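Local coordinates for heme utilization carrier protein (Escherichia coli O157:H7, PDB 6U9J) that probably binds heme in the cytosol and carries it for use or breakdown, and is linked to anaerobic heme degradation, at residues 106-111 with 149-154; 115-120 with 132-137. All blocks are in the same frame, centred on the assembly; numbering follows the deposited sequence.

Contact 1: residues 106-111 with 149-154; sequences LIERKF and AFHTLA
Leu106 and Ala154 bring strand 106-111 and helix 149-154 closest, with their CA atoms 6.8 Å apart. The two segment axes approach to 9.9 Å, and their N-to-C directions differ by 130°. The helix thus lies slantwise on the sheet, and in this segment Leu106, Ile107 and Glu108 meet it. Leu106 and Phe150 form the apolar centre. CD2 of Leu106 sits over one face of the Phe150 ring, 4.1 Å from its centroid, in a CH-pi contact. The same methyl also reaches Leu153 CD2 at 4.0 Å and Ala154 CB at 3.9 Å, so it fills the angle between the ring and the helix. In Phe150, CG is anti to the backbone N (chi1 175°), and the ring reaches across to the strand. Its CE1 meets Glu108 CG at 3.5 Å, while its CZ lies near the carbonyl oxygen of Ile107. Farther out, the extended Glu108 side chain crosses that of His151 at about a right angle. His151 NE2 donates to Glu108 OE2 at 2.7 Å, reaching the syn side of the carboxylate but 30° out of its plane. The contact is mainly apolar at Leu106 and Phe150, and the Glu108-His151 bond borders it toward the exposed His151. The carboxylate probably raises the affinity of this imidazole for a second proton, which would add a charge attraction between helix and strand.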
loop_
_atom_site.group_PDB
_atom_site.type_symbol
_atom_site.label_atom_id
_atom_site.label_comp_id
_atom_site.label_asym_id
_atom_site.label_seq_id
_atom_site.Cartn_x
_atom_site.Cartn_y
_atom_site.Cartn_z
ATOM N N LEU A 106 2.342 -12.609 15.614
ATOM C CA LEU A 106 1.848 -11.597 16.535
ATOM C C LEU A 106 3.019 -11.175 17.406
ATOM O O LEU A 106 3.699 -12.029 17.981
ATOM C CB LEU A 106 0.703 -12.126 17.401
ATOM C CG LEU A 106 -0.701 -12.030 16.778
ATOM C CD1 LEU A 106 -0.822 -12.897 15.537
ATOM C CD2 LEU A 106 -1.780 -12.400 17.795
ATOM N N ILE A 107 3.271 -9.868 17.467
ATOM C CA ILE A 107 4.447 -9.317 18.133
ATOM C C ILE A 107 4.046 -8.248 19.136
ATOM O O ILE A 107 3.222 -7.381 18.843
ATOM C CB ILE A 107 5.422 -8.715 17.101
ATOM C CG1 ILE A 107 5.895 -9.798 16.132
ATOM C CG2 ILE A 107 6.612 -8.033 17.823
ATOM C CD1 ILE A 107 6.482 -9.245 14.845
ATOM N N GLU A 108 4.675 -8.280 20.312
ATOM C CA GLU A 108 4.604 -7.180 21.264
ATOM C C GLU A 108 6.022 -6.749 21.587
ATOM O O GLU A 108 6.873 -7.592 21.882
ATOM C CB GLU A 108 3.872 -7.582 22.545
ATOM C CG GLU A 108 2.415 -7.942 22.306
ATOM C CD GLU A 108 1.749 -8.480 23.560
ATOM O OE1 GLU A 108 1.615 -9.714 23.682
ATOM O OE2 GLU A 108 1.370 -7.661 24.426
ATOM N N ARG A 109 6.283 -5.453 21.485
ATOM C CA ARG A 109 7.601 -4.942 21.855
ATOM C C ARG A 109 7.501 -3.448 22.103
ATOM O O ARG A 109 6.466 -2.821 21.883
ATOM C CB ARG A 109 8.633 -5.240 20.759
ATOM C CG ARG A 109 8.288 -4.596 19.425
ATOM C CD ARG A 109 9.334 -4.911 18.364
ATOM N NE ARG A 109 10.633 -4.344 18.728
ATOM C CZ ARG A 109 11.256 -3.369 18.067
ATOM N NH1 ARG A 109 12.433 -2.930 18.500
ATOM N NH2 ARG A 109 10.722 -2.842 16.973
ATOM N N LYS A 110 8.593 -2.873 22.600
ATOM C CA LYS A 110 8.683 -1.426 22.647
ATOM C C LYS A 110 9.405 -0.906 21.412
ATOM O O LYS A 110 10.414 -1.476 20.982
ATOM C CB LYS A 110 9.399 -0.958 23.913
ATOM C CG LYS A 110 8.489 -0.955 25.131
ATOM C CD LYS A 110 9.112 -0.241 26.298
ATOM C CE LYS A 110 8.221 -0.364 27.515
ATOM N NZ LYS A 110 7.156 0.673 27.533
ATOM N N PHE A 111 8.848 0.148 20.817
ATOM C CA PHE A 111 9.453 0.838 19.683
ATOM C C PHE A 111 9.694 2.273 20.122
ATOM O O PHE A 111 8.740 3.042 20.283
ATOM C CB PHE A 111 8.559 0.780 18.443
ATOM C CG PHE A 111 9.128 1.505 17.265
ATOM C CD1 PHE A 111 10.364 1.145 16.746
ATOM C CD2 PHE A 111 8.437 2.550 16.677
ATOM C CE1 PHE A 111 10.897 1.814 15.662
ATOM C CE2 PHE A 111 8.968 3.226 15.592
ATOM C CZ PHE A 111 10.198 2.858 15.086
ATOM N N ALA A 149 -8.002 -8.355 23.363
ATOM C CA ALA A 149 -8.437 -9.223 22.269
ATOM C C ALA A 149 -7.244 -9.803 21.510
ATOM O O ALA A 149 -7.252 -10.976 21.112
ATOM C CB ALA A 149 -9.347 -8.429 21.337
ATOM N N PHE A 150 -6.200 -8.996 21.318
ATOM C CA PHE A 150 -4.966 -9.475 20.711
ATOM C C PHE A 150 -4.363 -10.617 21.529
ATOM O O PHE A 150 -3.938 -11.638 20.976
ATOM C CB PHE A 150 -4.017 -8.268 20.570
ATOM C CG PHE A 150 -2.632 -8.574 20.077
ATOM C CD1 PHE A 150 -1.625 -8.957 20.965
ATOM C CD2 PHE A 150 -2.295 -8.357 18.749
ATOM C CE1 PHE A 150 -0.341 -9.194 20.504
ATOM C CE2 PHE A 150 -1.007 -8.590 18.292
ATOM C CZ PHE A 150 -0.033 -9.003 19.168
ATOM N N HIS A 151 -4.317 -10.465 22.863
ATOM C CA HIS A 151 -3.800 -11.537 23.707
ATOM C C HIS A 151 -4.661 -12.792 23.624
ATOM O O HIS A 151 -4.136 -13.913 23.660
ATOM C CB HIS A 151 -3.716 -11.065 25.151
ATOM C CG HIS A 151 -2.592 -10.118 25.399
ATOM N ND1 HIS A 151 -2.667 -9.109 26.332
ATOM C CD2 HIS A 151 -1.365 -10.026 24.834
ATOM C CE1 HIS A 151 -1.533 -8.432 26.332
ATOM N NE2 HIS A 151 -0.720 -8.973 25.446
ATOM N N THR A 152 -5.979 -12.625 23.518
ATOM C CA THR A 152 -6.856 -13.785 23.346
ATOM C C THR A 152 -6.548 -14.528 22.050
ATOM O O THR A 152 -6.503 -15.764 22.028
ATOM C CB THR A 152 -8.315 -13.332 23.395
ATOM O OG1 THR A 152 -8.601 -12.831 24.704
ATOM C CG2 THR A 152 -9.266 -14.485 23.093
ATOM N N LEU A 153 -6.308 -13.794 20.965
ATOM C CA LEU A 153 -5.980 -14.448 19.700
ATOM C C LEU A 153 -4.637 -15.159 19.783
ATOM O O LEU A 153 -4.499 -16.296 19.318
ATOM C CB LEU A 153 -5.971 -13.428 18.567
ATOM C CG LEU A 153 -5.459 -13.903 17.197
ATOM C CD1 LEU A 153 -6.278 -15.084 16.620
ATOM C CD2 LEU A 153 -5.449 -12.735 16.216
ATOM N N ALA A 154 -3.634 -14.523 20.398
ATOM C CA ALA A 154 -2.336 -15.172 20.503
ATOM C C ALA A 154 -2.437 -16.474 21.290
ATOM O O ALA A 154 -1.824 -17.480 20.917
ATOM C CB ALA A 154 -1.326 -14.228 21.156
#

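Contact 2: residues 115-120 with 132-137; sequences DTASIL and IFLGRD. With PO4 (phosphate ion), chain E.
The hairpin of strands 114-122 and 128-133 lies inside the six-stranded antiparallel sheet, and this contact runs from its paired strands into the loop that follows. Ile119 and Ile132 are a hydrogen-bonded pair: Ile119 N to Ile132 O is 2.8 Å and Ile132 N to Ile119 O is 2.9 Å. Ser118 and Phe133 form the adjoining non-hydrogen-bonded pair. On their face of the sheet, Ser118 CB touches the CD2 and CE2 side of the Phe133 ring at 3.7 Å. Leu134 N makes a further backbone bond, nearly straight, to Ala117 O (3.1 Å, 165° at the hydrogen). The Leu134 side chain also lays CD1 against Ala117 CB at 3.7 Å, and both residues touch Phe150 of helix 144-157. Past Gly135, the Arg136 chain is extended from CG to NE and reaches back to strand 114-122. There its NH1 donates to Asp115 O at 2.8 Å, with a weak second bond from NH2, which also binds Arg140 O. Arg136 N makes weak bonds to a phosphate, probably from the crystallisation liquor, that Ser71 OG also holds. Alternating hydrogen-bonded and non-hydrogen-bonded pairs are typical of an antiparallel beta hairpin; the Arg136 bond is a side-chain addition.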
loop_
_atom_site.group_PDB
_atom_site.type_symbol
_atom_site.label_atom_id
_atom_site.label_comp_id
_atom_site.label_asym_id
_atom_site.label_seq_id
_atom_site.Cartn_x
_atom_site.Cartn_y
_atom_site.Cartn_z
ATOM N N ASP A 115 4.922 1.126 23.782
ATOM C CA ASP A 115 4.336 -0.208 23.657
ATOM C C ASP A 115 3.668 -0.335 22.292
ATOM O O ASP A 115 2.937 0.563 21.867
ATOM C CB ASP A 115 3.291 -0.462 24.750
ATOM C CG ASP A 115 3.884 -0.975 26.063
ATOM O OD1 ASP A 115 5.123 -1.079 26.185
ATOM O OD2 ASP A 115 3.075 -1.276 26.970
ATOM N N THR A 116 3.914 -1.453 21.607
ATOM C CA THR A 116 3.308 -1.729 20.305
ATOM C C THR A 116 2.840 -3.169 20.256
ATOM O O THR A 116 3.409 -4.047 20.906
ATOM C CB THR A 116 4.268 -1.533 19.123
ATOM O OG1 THR A 116 5.255 -2.571 19.139
ATOM C CG2 THR A 116 4.926 -0.148 19.134
ATOM N N ALA A 117 1.817 -3.418 19.445
ATOM C CA ALA A 117 1.302 -4.761 19.249
ATOM C C ALA A 117 0.944 -4.864 17.781
ATOM O O ALA A 117 0.192 -4.026 17.279
ATOM C CB ALA A 117 0.073 -5.040 20.118
ATOM N N SER A 118 1.536 -5.830 17.094
ATOM C CA SER A 118 1.411 -5.881 15.647
ATOM C C SER A 118 1.200 -7.304 15.163
ATOM O O SER A 118 1.547 -8.282 15.831
ATOM C CB SER A 118 2.660 -5.300 14.967
ATOM O OG SER A 118 3.809 -6.057 15.280
ATOM N N ILE A 119 0.614 -7.402 13.968
ATOM C CA ILE A 119 0.493 -8.651 13.224
ATOM C C ILE A 119 1.251 -8.479 11.920
ATOM O O ILE A 119 0.987 -7.532 11.177
ATOM C CB ILE A 119 -0.973 -9.000 12.962
ATOM C CG1 ILE A 119 -1.716 -9.104 14.283
ATOM C CG2 ILE A 119 -1.108 -10.296 12.130
ATOM C CD1 ILE A 119 -3.203 -9.146 14.135
ATOM N N LEU A 120 2.199 -9.370 11.655
ATOM C CA LEU A 120 3.011 -9.337 10.446
ATOM C C LEU A 120 2.648 -10.534 9.586
ATOM O O LEU A 120 2.605 -11.667 10.079
ATOM C CB LEU A 120 4.507 -9.370 10.761
ATOM C CG LEU A 120 5.208 -8.022 10.887
ATOM C CD1 LEU A 120 4.467 -7.138 11.873
ATOM C CD2 LEU A 120 6.642 -8.240 11.336
ATOM N N ILE A 132 -0.423 -5.126 10.370
ATOM C CA ILE A 132 -1.543 -4.503 11.071
ATOM C C ILE A 132 -1.072 -4.137 12.467
ATOM O O ILE A 132 -0.511 -4.983 13.170
ATOM C CB ILE A 132 -2.767 -5.427 11.149
ATOM C CG1 ILE A 132 -3.252 -5.798 9.745
ATOM C CG2 ILE A 132 -3.895 -4.751 11.924
ATOM C CD1 ILE A 132 -4.303 -6.889 9.763
ATOM N N PHE A 133 -1.308 -2.887 12.870
ATOM C CA PHE A 133 -0.942 -2.387 14.190
ATOM C C PHE A 133 -2.191 -2.049 14.987
ATOM O O PHE A 133 -3.150 -1.508 14.442
ATOM C CB PHE A 133 -0.072 -1.128 14.078
ATOM C CG PHE A 133 1.288 -1.387 13.529
ATOM C CD1 PHE A 133 1.514 -1.358 12.162
ATOM C CD2 PHE A 133 2.356 -1.643 14.383
ATOM C CE1 PHE A 133 2.782 -1.599 11.650
ATOM C CE2 PHE A 133 3.629 -1.882 13.877
ATOM C CZ PHE A 133 3.840 -1.862 12.511
ATOM N N LEU A 134 -2.160 -2.299 16.295
ATOM C CA LEU A 134 -3.312 -1.957 17.116
ATOM C C LEU A 134 -3.498 -0.449 17.188
ATOM O O LEU A 134 -2.543 0.322 17.062
ATOM C CB LEU A 134 -3.157 -2.506 18.526
ATOM C CG LEU A 134 -3.377 -3.992 18.714
ATOM C CD1 LEU A 134 -3.580 -4.293 20.195
ATOM C CD2 LEU A 134 -4.562 -4.479 17.910
ATOM N N GLY A 135 -4.755 -0.036 17.410
ATOM C CA GLY A 135 -5.091 1.374 17.475
ATOM C C GLY A 135 -4.708 2.034 18.790
ATOM O O GLY A 135 -4.335 1.396 19.773
ATOM N N ARG A 136 -4.811 3.358 18.798
ATOM C CA ARG A 136 -4.360 4.156 19.930
ATOM C C ARG A 136 -5.406 5.201 20.283
ATOM O O ARG A 136 -6.317 5.492 19.500
ATOM C CB ARG A 136 -3.017 4.832 19.635
ATOM C CG ARG A 136 -1.867 3.841 19.503
ATOM C CD ARG A 136 -0.532 4.519 19.285
ATOM N NE ARG A 136 0.500 3.527 19.015
ATOM C CZ ARG A 136 1.288 2.990 19.943
ATOM N NH1 ARG A 136 2.187 2.076 19.595
ATOM N NH2 ARG A 136 1.170 3.356 21.217
ATOM N N ASP A 137 -5.271 5.746 21.494
ATOM C CA ASP A 137 -6.126 6.830 21.948
ATOM C C ASP A 137 -5.446 8.171 21.677
ATOM O O ASP A 137 -4.360 8.243 21.097
ATOM C CB ASP A 137 -6.497 6.652 23.426
ATOM C CG ASP A 137 -5.303 6.767 24.390
ATOM O OD1 ASP A 137 -4.231 7.314 24.043
ATOM O OD2 ASP A 137 -5.446 6.300 25.540
HETATM P P PO4 E . -5.754 4.461 15.272
HETATM O O1 PO4 E . -5.960 3.295 14.321
HETATM O O2 PO4 E . -5.828 5.761 14.502
HETATM O O3 PO4 E . -6.824 4.442 16.342
HETATM O O4 PO4 E . -4.398 4.368 15.934
#

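The centres of contacts 1 and 2 lie 8 Å apart, and both reach the same six-stranded antiparallel sheet. Strands 103-111 and 114-122 are consecutive in the chain and neighbours in that sheet. Ile107 N and Ser118 O, 2.9 Å apart, probably share a hydrogen bond that joins the contacts directly. Along the chain the order is 106-111, 115-120, 132-137 and 149-154, so both segments of contact 2 fall between those of contact 1. Strand 128-133 leads on to helix 144-157, which folds back over the sheet. Phe150 of this helix packs on Leu106 in contact 1 and touches Ala117 and Leu134 of contact 2. One helix residue thus covers parts of both contacts.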